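Local coordinates for protein chorismatase (Streptomyces hygroscopicus, PDB 4BPS) that hydrolyses chorismate to a dihydroxycyclohexadiene carboxylic acid and pyruvate, a step in making the immunosuppressants FK506 and FK520, at residues V298-R303 with L335-E340; N88-A93 with T120-L125. One frame throughout, in Å; residues are numbered along the deposited sequence.

Contact 1: residues V298-R303 with L335-E340; sequences VYVRRR and LLVEIE. With 3EB (3-(2-carboxyethyl)benzoic acid), chain B.
Glu340 OE1 is gripped by two hydroxyls: Tyr299 OH donates to it from across the contact at 2.7 Å, and Thr180, a ligand-pocket residue, also bonds to it, while Lys297 and Trp138 hold the other oxygen, OE2, of this buried carboxylate. The tyrosine approaches from above the carboxylate, 67° out of its plane, while OE1 itself sits at the ring's edge. With Tyr299 cut back to alanine, OE1 would probably keep Thr180 but lose the phenol bond, and a gap would open where the ring now lies beside the carboxylate. Between the strands, Tyr299 and Glu338 form an antiparallel hydrogen-bonded pair, with Tyr299 N to Glu338 O at 2.8 Å and Glu338 N to Tyr299 O at 2.9 Å. The two bonds help hold the backbone of Glu338, the proton acceptor, whose OE2 lies 3.2 Å from CA of the bound 3-(2-carboxyethyl)benzoic acid. Past the strand end, Arg301 N reaches Leu336 O at 3.0 Å. The Arg301 side chain runs out straight as far as CG, then turns about CG-CD (chi3 -63°), which brings Arg301 NE to Leu335 O at 2.9 Å, with that oxygen in the guanidinium plane; NH2 bonds to Asn145. Val298, Val300, Val337 and Ile339 lie on the face away from Tyr299 and Glu338, covered by helices 259-274 and 306-314, while strand 323-327 flanks 296-300 and strand 239-249 flanks 337-343.

Contact 2: residues N88-A93 with T120-L125; sequences NGIAWA and TNVFQL
Ile90 projects from its strand into a shallow hollow on the helix, bounded by Asn121, Val122 and Leu125. Its CD1 tip rests 3.5 Å from Asn121 O and also touches Val122 CG2, while its CG2 branch meets Leu125 CD2 at 3.7 Å, tip to tip. Leu125 is the answering bump: with CG opposite its own backbone N (chi1 -175°), it sends CD2 into the notch between Ile90 and Trp92, where Trp92 CD1 is 3.6 Å away. The indole crosses the leucine obliquely, and its NE1 is hydrogen-bonded to Asp87. This is helix-on-sheet packing in the YjgF fold: helix 112-129 lies against the sheet containing strand 90-94, and the axes of segments 90-93 and 120-125 approach to 10.5 Å, with a crossing angle of -29°. Val103 of neighbouring strand 98-105 touches both Ile90 and Val122, continuing the apolar layer. At the Asn88 end the contact turns polar. The amides of Asn88 and Asn121 are stacked, their planes 14° apart, and Asn88 CB lies 3.7 Å from Asn121 CG. No direct hydrogen bond joins the segments; three waters span them instead. One accepts from Asn88 ND2 and donates to Asn121 O, a second donates to Asn88 O and accepts from Asn121 ND2, and a third donates to both OD1 atoms, weakly on the Asn88 side. Asn121 O also accepts the helical bond from Leu125 N, at 2.9 Å.

Contact 2 is complete by residue 125, long before contact 1 begins at 298, so the two follow one another in series along the chain. Their centres lie 29 Å apart on opposite sides of the chain's centre, and their nearest atoms remain about 16 Å apart. They share no sheet: strand 90-94 belongs to the six-stranded sheet covered by helix 112-129, whereas both strands of contact 1 belong to the sheet that also holds 239-249 and 323-327. The ligand pocket takes residues from both sheets, Asn139 and Thr180 from the first and Glu338 from the second. In contact 2, the Val122 side chain remains about 13 Å from the bound ligand. Contact 2 is thus structural packing, while contact 1 helps form the catalytic site.

Contact 1: residues V298-R303 with L335-E340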
ATOM      1  N   VAL A 298      -8.797   5.811  -3.054  1.00  4.73           N
ATOM      2  CA  VAL A 298     -10.051   5.082  -3.063  1.00  5.28           C
ATOM      3  C   VAL A 298     -10.119   4.345  -4.411  1.00  4.77           C
ATOM      4  O   VAL A 298     -10.225   4.992  -5.453  1.00  6.06           O
ATOM      5  CB  VAL A 298     -11.252   6.047  -2.881  1.00  6.09           C
ATOM      6  CG1 VAL A 298     -12.565   5.259  -2.922  1.00  6.87           C
ATOM      7  CG2 VAL A 298     -11.128   6.820  -1.575  1.00  6.90           C
ATOM      8  N   TYR A 299      -9.996   3.022  -4.358  1.00  4.92           N
ATOM      9  CA  TYR A 299      -9.981   2.205  -5.557  1.00  5.16           C
ATOM     10  C   TYR A 299     -11.379   1.707  -5.818  1.00  5.17           C
ATOM     11  O   TYR A 299     -12.021   1.186  -4.894  1.00  5.51           O
ATOM     12  CB  TYR A 299      -9.059   1.019  -5.338  1.00  5.62           C
ATOM     13  CG  TYR A 299      -7.654   1.354  -4.876  1.00  5.23           C
ATOM     14  CD1 TYR A 299      -6.700   1.859  -5.762  1.00  5.79           C
ATOM     15  CD2 TYR A 299      -7.251   1.120  -3.556  1.00  5.90           C
ATOM     16  CE1 TYR A 299      -5.393   2.114  -5.352  1.00  5.90           C
ATOM     17  CE2 TYR A 299      -5.947   1.369  -3.128  1.00  5.45           C
ATOM     18  CZ  TYR A 299      -5.020   1.864  -4.043  1.00  5.49           C
ATOM     19  OH  TYR A 299      -3.716   2.098  -3.689  1.00  6.12           O
ATOM     20  N   VAL A 300     -11.864   1.883  -7.052  1.00  5.41           N
ATOM     21  CA  VAL A 300     -13.248   1.566  -7.387  1.00  5.33           C
ATOM     22  C   VAL A 300     -13.274   0.722  -8.645  1.00  5.23           C
ATOM     23  O   VAL A 300     -12.710   1.104  -9.681  1.00  5.34           O
ATOM     24  CB  VAL A 300     -14.073   2.855  -7.627  1.00  5.91           C
ATOM     25  CG1 VAL A 300     -15.521   2.523  -7.905  1.00  6.66           C
ATOM     26  CG2 VAL A 300     -13.969   3.799  -6.394  1.00  6.81           C
ATOM     27  N   ARG A 301     -13.935  -0.436  -8.567  1.00  5.63           N
ATOM     28  CA  ARG A 301     -13.910  -1.399  -9.665  1.00  5.71           C
ATOM     29  C   ARG A 301     -14.625  -0.912 -10.931  1.00  5.74           C
ATOM     30  O   ARG A 301     -14.103  -1.090 -12.044  1.00  6.18           O
ATOM     31  CB  ARG A 301     -14.528  -2.721  -9.193  1.00  5.84           C
ATOM     32  CG  ARG A 301     -14.691  -3.769 -10.315  1.00  6.06           C
ATOM     33  CD  ARG A 301     -15.206  -5.092  -9.761  1.00  6.35           C
ATOM     34  NE  ARG A 301     -14.273  -5.704  -8.823  1.00  6.29           N
ATOM     35  CZ  ARG A 301     -13.221  -6.445  -9.187  1.00  6.36           C
ATOM     36  NH1 ARG A 301     -12.980  -6.720 -10.468  1.00  6.92           N
ATOM     37  NH2 ARG A 301     -12.386  -6.889  -8.245  1.00  6.63           N
ATOM     38  N   ARG A 302     -15.834  -0.376 -10.768  1.00  5.94           N
ATOM     39  CA  ARG A 302     -16.664   0.028 -11.909  1.00  6.45           C
ATOM     40  C   ARG A 302     -16.677   1.534 -12.115  1.00  6.50           C
ATOM     41  O   ARG A 302     -16.890   2.293 -11.165  1.00  6.36           O
ATOM     42  CB  ARG A 302     -18.117  -0.404 -11.718  1.00  7.13           C
ATOM     43  CG  ARG A 302     -18.297  -1.895 -11.489  1.00  7.83           C
ATOM     44  CD  ARG A 302     -19.750  -2.305 -11.775  1.00  9.69           C
ATOM     45  NE  ARG A 302     -20.700  -1.492 -11.014  1.00 10.68           N
ATOM     46  CZ  ARG A 302     -22.023  -1.494 -11.182  1.00 12.48           C
ATOM     47  NH1 ARG A 302     -22.592  -2.271 -12.107  1.00 13.25           N
ATOM     48  NH2 ARG A 302     -22.797  -0.690 -10.432  1.00 13.09           N
ATOM     49  N   ARG A 303     -16.459   1.983 -13.354  1.00  6.61           N
ATOM     50  CA  ARG A 303     -16.525   3.405 -13.660  1.00  7.31           C
ATOM     51  C   ARG A 303     -17.846   4.009 -13.201  1.00  6.59           C
ATOM     52  O   ARG A 303     -17.888   5.105 -12.664  1.00  7.39           O
ATOM     53  CB  ARG A 303     -16.286   3.607 -15.167  1.00  8.44           C
ATOM     54  CG  ARG A 303     -16.573   4.974 -15.722  1.00  9.96           C
ATOM     55  CD  ARG A 303     -15.797   6.037 -15.037  1.00 10.11           C
ATOM     56  NE  ARG A 303     -14.363   5.847 -15.195  1.00 11.05           N
ATOM     57  CZ  ARG A 303     -13.457   6.550 -14.518  1.00 11.34           C
ATOM     58  NH1 ARG A 303     -13.854   7.474 -13.623  1.00 13.15           N
ATOM     59  NH2 ARG A 303     -12.151   6.359 -14.740  1.00 10.31           N
ATOM     60  N   LEU A 335     -15.221  -7.822  -4.481  1.00  5.32           N
ATOM     61  CA  LEU A 335     -14.953  -6.557  -3.811  1.00  5.41           C
ATOM     62  C   LEU A 335     -15.005  -5.448  -4.845  1.00  5.17           C
ATOM     63  O   LEU A 335     -14.412  -5.556  -5.926  1.00  6.01           O
ATOM     64  CB  LEU A 335     -13.610  -6.592  -3.076  1.00  5.99           C
ATOM     65  CG  LEU A 335     -13.560  -7.588  -1.907  1.00  6.65           C
ATOM     66  CD1 LEU A 335     -12.135  -7.695  -1.372  1.00  7.44           C
ATOM     67  CD2 LEU A 335     -14.547  -7.214  -0.785  1.00  7.13           C
ATOM     68  N   LEU A 336     -15.705  -4.376  -4.488  1.00  4.94           N
ATOM     69  CA  LEU A 336     -16.061  -3.324  -5.424  1.00  4.91           C
ATOM     70  C   LEU A 336     -15.359  -2.000  -5.158  1.00  4.29           C
ATOM     71  O   LEU A 336     -15.399  -1.086  -5.996  1.00  5.15           O
ATOM     72  CB  LEU A 336     -17.575  -3.094  -5.353  1.00  5.52           C
ATOM     73  CG  LEU A 336     -18.424  -4.353  -5.579  1.00  6.63           C
ATOM     74  CD1 LEU A 336     -19.892  -4.064  -5.321  1.00  8.00           C
ATOM     75  CD2 LEU A 336     -18.209  -4.897  -6.976  1.00  8.02           C
ATOM     76  N   VAL A 337     -14.761  -1.872  -3.966  1.00  4.77           N
ATOM     77  CA  VAL A 337     -14.173  -0.615  -3.521  1.00  5.26           C
ATOM     78  C   VAL A 337     -13.216  -0.906  -2.379  1.00  5.17           C
ATOM     79  O   VAL A 337     -13.454  -1.832  -1.584  1.00  5.89           O
ATOM     80  CB  VAL A 337     -15.282   0.370  -3.063  1.00  6.38           C
ATOM     81  CG1 VAL A 337     -16.203  -0.230  -1.961  1.00  6.92           C
ATOM     82  CG2 VAL A 337     -14.672   1.718  -2.607  1.00  6.70           C
ATOM     83  N   GLU A 338     -12.124  -0.145  -2.289  1.00  5.29           N
ATOM     84  CA  GLU A 338     -11.269  -0.186  -1.112  1.00  6.20           C
ATOM     85  C   GLU A 338     -10.695   1.206  -0.872  1.00  6.04           C
ATOM     86  O   GLU A 338     -10.599   2.010  -1.805  1.00  6.86           O
ATOM     87  CB  GLU A 338     -10.083  -1.117  -1.290  1.00  7.84           C
ATOM     88  CG  GLU A 338     -10.426  -2.553  -1.220  1.00  7.96           C
ATOM     89  CD  GLU A 338      -9.175  -3.400  -1.221  1.00  8.41           C
ATOM     90  OE1 GLU A 338      -8.139  -2.940  -1.791  1.00  8.29           O
ATOM     91  OE2 GLU A 338      -9.192  -4.510  -0.676  1.00 11.29           O
ATOM     92  N   ILE A 339     -10.298   1.470   0.368  1.00  6.04           N
ATOM     93  CA  ILE A 339      -9.755   2.752   0.749  1.00  5.89           C
ATOM     94  C   ILE A 339      -8.500   2.543   1.592  1.00  4.93           C
ATOM     95  O   ILE A 339      -8.512   1.733   2.523  1.00  5.02           O
ATOM     96  CB  ILE A 339     -10.776   3.570   1.562  1.00  7.94           C
ATOM     97  CG1 ILE A 339     -12.121   3.655   0.837  1.00 11.47           C
ATOM     98  CG2 ILE A 339     -10.239   4.972   1.851  1.00  8.57           C
ATOM     99  CD1 ILE A 339     -13.196   2.833   1.443  1.00 15.87           C
ATOM    100  N   GLU A 340      -7.426   3.277   1.270  1.00  5.12           N
ATOM    101  CA  GLU A 340      -6.245   3.341   2.112  1.00  5.17           C
ATOM    102  C   GLU A 340      -6.012   4.804   2.503  1.00  4.80           C
ATOM    103  O   GLU A 340      -6.551   5.726   1.891  1.00  5.00           O
ATOM    104  CB  GLU A 340      -5.004   2.792   1.380  1.00  5.39           C
ATOM    105  CG  GLU A 340      -4.591   3.608   0.177  1.00  5.78           C
ATOM    106  CD  GLU A 340      -3.340   3.066  -0.494  1.00  5.53           C
ATOM    107  OE1 GLU A 340      -3.379   1.931  -1.013  1.00  5.94           O
ATOM    108  OE2 GLU A 340      -2.292   3.783  -0.507  1.00  6.45           O
TER
HETATM  109  C   3EB B1345      -8.630  -8.021   2.281  1.00  5.35           C
HETATM  110  O   3EB B1345      -8.203  -9.179   2.211  1.00  5.73           O
HETATM  111  CA  3EB B1345      -8.873  -7.186   1.055  1.00  5.53           C
HETATM  112  OAB 3EB B1345      -2.825  -8.851  -0.656  1.00  5.47           O
HETATM  113  OAD 3EB B1345      -1.585  -7.128  -0.011  1.00  5.49           O
HETATM  114  CAE 3EB B1345      -6.228  -5.691   1.279  1.00  5.28           C
HETATM  115  CAF 3EB B1345      -4.964  -5.216   1.607  1.00  4.97           C
HETATM  116  CAG 3EB B1345      -6.373  -6.807   0.454  1.00  4.77           C
HETATM  117  CAH 3EB B1345      -3.831  -5.837   1.110  1.00  5.00           C
HETATM  118  CAL 3EB B1345      -2.727  -7.703  -0.177  1.00  5.09           C
HETATM  119  CAM 3EB B1345      -5.220  -7.432  -0.022  1.00  4.86           C
HETATM  120  CAN 3EB B1345      -3.947  -6.970   0.313  1.00  5.07           C
HETATM  121  OXT 3EB B1345      -8.951  -7.471   3.403  1.00  5.69           O
HETATM  122  C2  3EB B1345      -7.736  -7.324   0.022  1.00  5.40           C
HETATM  123  O   HOH W   1     -17.148  -0.675  -8.272  1.00  6.69           O

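Contact 2: residues N88-A93 with T120-L125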
ATOM      1  N   ASN A  88      19.336  -5.003  -7.810  1.00 10.14           N
ATOM      2  CA  ASN A  88      18.401  -6.079  -8.126  1.00 11.11           C
ATOM      3  C   ASN A  88      17.049  -5.566  -8.612  1.00  9.75           C
ATOM      4  O   ASN A  88      16.013  -6.153  -8.284  1.00 11.42           O
ATOM      5  CB  ASN A  88      18.210  -6.983  -6.893  1.00 14.37           C
ATOM      6  CG  ASN A  88      19.462  -7.746  -6.542  1.00 18.51           C
ATOM      7  OD1 ASN A  88      20.081  -8.372  -7.411  1.00 20.85           O
ATOM      8  ND2 ASN A  88      19.849  -7.704  -5.274  1.00 20.40           N
ATOM      9  N   GLY A  89      17.062  -4.481  -9.394  1.00  9.40           N
ATOM     10  CA  GLY A  89      15.844  -3.892  -9.926  1.00  9.35           C
ATOM     11  C   GLY A  89      15.151  -2.928  -8.992  1.00  7.80           C
ATOM     12  O   GLY A  89      14.180  -2.311  -9.383  1.00  7.80           O
ATOM     13  N   ILE A  90      15.618  -2.833  -7.747  1.00  6.78           N
ATOM     14  CA  ILE A  90      14.991  -1.961  -6.759  1.00  6.34           C
ATOM     15  C   ILE A  90      15.687  -0.612  -6.793  1.00  6.22           C
ATOM     16  O   ILE A  90      16.898  -0.535  -6.509  1.00  6.95           O
ATOM     17  CB  ILE A  90      15.108  -2.548  -5.334  1.00  6.44           C
ATOM     18  CG1 ILE A  90      14.579  -3.991  -5.249  1.00  6.91           C
ATOM     19  CG2 ILE A  90      14.380  -1.633  -4.339  1.00  6.73           C
ATOM     20  CD1 ILE A  90      15.001  -4.721  -3.961  1.00  7.84           C
ATOM     21  N   ALA A  91      14.939   0.448  -7.107  1.00  5.57           N
ATOM     22  CA  ALA A  91      15.447   1.798  -6.930  1.00  5.55           C
ATOM     23  C   ALA A  91      15.093   2.246  -5.532  1.00  4.96           C
ATOM     24  O   ALA A  91      13.943   2.097  -5.119  1.00  5.35           O
ATOM     25  CB  ALA A  91      14.877   2.744  -7.975  1.00  6.20           C
ATOM     26  N   TRP A  92      16.064   2.796  -4.805  1.00  5.06           N
ATOM     27  CA  TRP A  92      15.857   3.161  -3.417  1.00  4.98           C
ATOM     28  C   TRP A  92      16.523   4.476  -3.066  1.00  5.37           C
ATOM     29  O   TRP A  92      17.489   4.905  -3.701  1.00  5.67           O
ATOM     30  CB  TRP A  92      16.363   2.037  -2.499  1.00  5.38           C
ATOM     31  CG  TRP A  92      17.802   1.628  -2.717  1.00  5.81           C
ATOM     32  CD1 TRP A  92      18.260   0.626  -3.536  1.00  6.40           C
ATOM     33  CD2 TRP A  92      18.970   2.229  -2.137  1.00  5.82           C
ATOM     34  NE1 TRP A  92      19.625   0.558  -3.497  1.00  6.29           N
ATOM     35  CE2 TRP A  92      20.083   1.518  -2.630  1.00  6.00           C
ATOM     36  CE3 TRP A  92      19.177   3.284  -1.232  1.00  6.21           C
ATOM     37  CZ2 TRP A  92      21.392   1.839  -2.277  1.00  6.46           C
ATOM     38  CZ3 TRP A  92      20.498   3.589  -0.862  1.00  6.93           C
ATOM     39  CH2 TRP A  92      21.579   2.875  -1.398  1.00  6.80           C
ATOM     40  N   ALA A  93      15.968   5.102  -2.033  1.00  5.24           N
ATOM     41  CA  ALA A  93      16.564   6.279  -1.406  1.00  5.14           C
ATOM     42  C   ALA A  93      16.422   6.105   0.092  1.00  4.95           C
ATOM     43  O   ALA A  93      15.386   5.611   0.564  1.00  5.77           O
ATOM     44  CB  ALA A  93      15.847   7.559  -1.844  1.00  6.28           C
ATOM     45  N   THR A 120      12.115 -11.582  -2.197  1.00  5.73           N
ATOM     46  CA  THR A 120      13.429 -11.966  -1.671  1.00  5.95           C
ATOM     47  C   THR A 120      14.398 -10.794  -1.763  1.00  5.75           C
ATOM     48  O   THR A 120      15.143 -10.506  -0.833  1.00  6.00           O
ATOM     49  CB  THR A 120      13.990 -13.169  -2.421  1.00  6.91           C
ATOM     50  OG1 THR A 120      13.243 -14.348  -2.087  1.00  7.34           O
ATOM     51  CG2 THR A 120      15.457 -13.416  -2.052  1.00  7.45           C
ATOM     52  N   ASN A 121      14.383 -10.131  -2.908  1.00  5.59           N
ATOM     53  CA  ASN A 121      15.296  -9.022  -3.127  1.00  6.84           C
ATOM     54  C   ASN A 121      14.965  -7.841  -2.199  1.00  6.14           C
ATOM     55  O   ASN A 121      15.880  -7.191  -1.680  1.00  6.16           O
ATOM     56  CB  ASN A 121      15.299  -8.594  -4.593  1.00  8.16           C
ATOM     57  CG  ASN A 121      15.963  -9.631  -5.481  1.00 10.72           C
ATOM     58  OD1 ASN A 121      16.775 -10.422  -5.006  1.00 13.53           O
ATOM     59  ND2 ASN A 121      15.593  -9.665  -6.744  1.00 10.70           N
ATOM     60  N   VAL A 122      13.680  -7.586  -1.956  1.00  6.37           N
ATOM     61  CA  VAL A 122      13.282  -6.556  -0.994  1.00  6.64           C
ATOM     62  C   VAL A 122      13.772  -6.890   0.421  1.00  6.45           C
ATOM     63  O   VAL A 122      14.397  -6.045   1.100  1.00  6.99           O
ATOM     64  CB  VAL A 122      11.762  -6.340  -1.026  1.00  7.34           C
ATOM     65  CG1 VAL A 122      11.295  -5.458   0.127  1.00  7.47           C
ATOM     66  CG2 VAL A 122      11.320  -5.740  -2.365  1.00  8.23           C
ATOM     67  N   PHE A 123      13.506  -8.109   0.888  1.00  6.33           N
ATOM     68  CA  PHE A 123      13.953  -8.496   2.226  1.00  6.43           C
ATOM     69  C   PHE A 123      15.469  -8.413   2.315  1.00  6.74           C
ATOM     70  O   PHE A 123      16.021  -7.935   3.317  1.00  7.59           O
ATOM     71  CB  PHE A 123      13.489  -9.900   2.599  1.00  7.28           C
ATOM     72  CG  PHE A 123      11.991 -10.059   2.739  1.00  7.07           C
ATOM     73  CD1 PHE A 123      11.220  -9.201   3.518  1.00  8.65           C
ATOM     74  CD2 PHE A 123      11.353 -11.115   2.117  1.00  7.07           C
ATOM     75  CE1 PHE A 123       9.854  -9.394   3.653  1.00  9.37           C
ATOM     76  CE2 PHE A 123       9.977 -11.299   2.223  1.00  8.00           C
ATOM     77  CZ  PHE A 123       9.231 -10.442   2.996  1.00  8.77           C
ATOM     78  N   GLN A 124      16.170  -8.885   1.280  1.00  6.96           N
ATOM     79  CA  GLN A 124      17.626  -8.840   1.307  1.00  7.58           C
ATOM     80  C   GLN A 124      18.166  -7.420   1.322  1.00  6.92           C
ATOM     81  O   GLN A 124      19.145  -7.158   2.011  1.00  7.24           O
ATOM     82  CB  GLN A 124      18.185  -9.612   0.124  1.00 10.29           C
ATOM     83  CG  GLN A 124      19.704  -9.632   0.094  1.00 15.11           C
ATOM     84  CD  GLN A 124      20.367 -10.057   1.438  1.00 18.40           C
ATOM     85  OE1 GLN A 124      19.932 -11.005   2.088  1.00 22.11           O
ATOM     86  NE2 GLN A 124      21.421  -9.344   1.843  1.00 16.78           N
ATOM     87  N   LEU A 125      17.558  -6.506   0.556  1.00  7.26           N
ATOM     88  CA  LEU A 125      18.011  -5.123   0.535  1.00  7.53           C
ATOM     89  C   LEU A 125      17.795  -4.460   1.903  1.00  7.33           C
ATOM     90  O   LEU A 125      18.649  -3.732   2.406  1.00  7.60           O
ATOM     91  CB  LEU A 125      17.272  -4.312  -0.541  1.00  8.52           C
ATOM     92  CG  LEU A 125      17.796  -2.879  -0.704  1.00  9.28           C
ATOM     93  CD1 LEU A 125      19.182  -2.884  -1.330  1.00 10.30           C
ATOM     94  CD2 LEU A 125      16.814  -2.046  -1.539  1.00 10.36           C
TER
HETATM   95  O   HOH W   2      18.450  -6.926  -2.944  1.00 13.23           O
HETATM   96  O   HOH W   3      13.762  -7.648  -8.026  1.00 19.02           O
HETATM   97  O   HOH W   4      19.089 -10.992  -6.728  1.00 32.35           O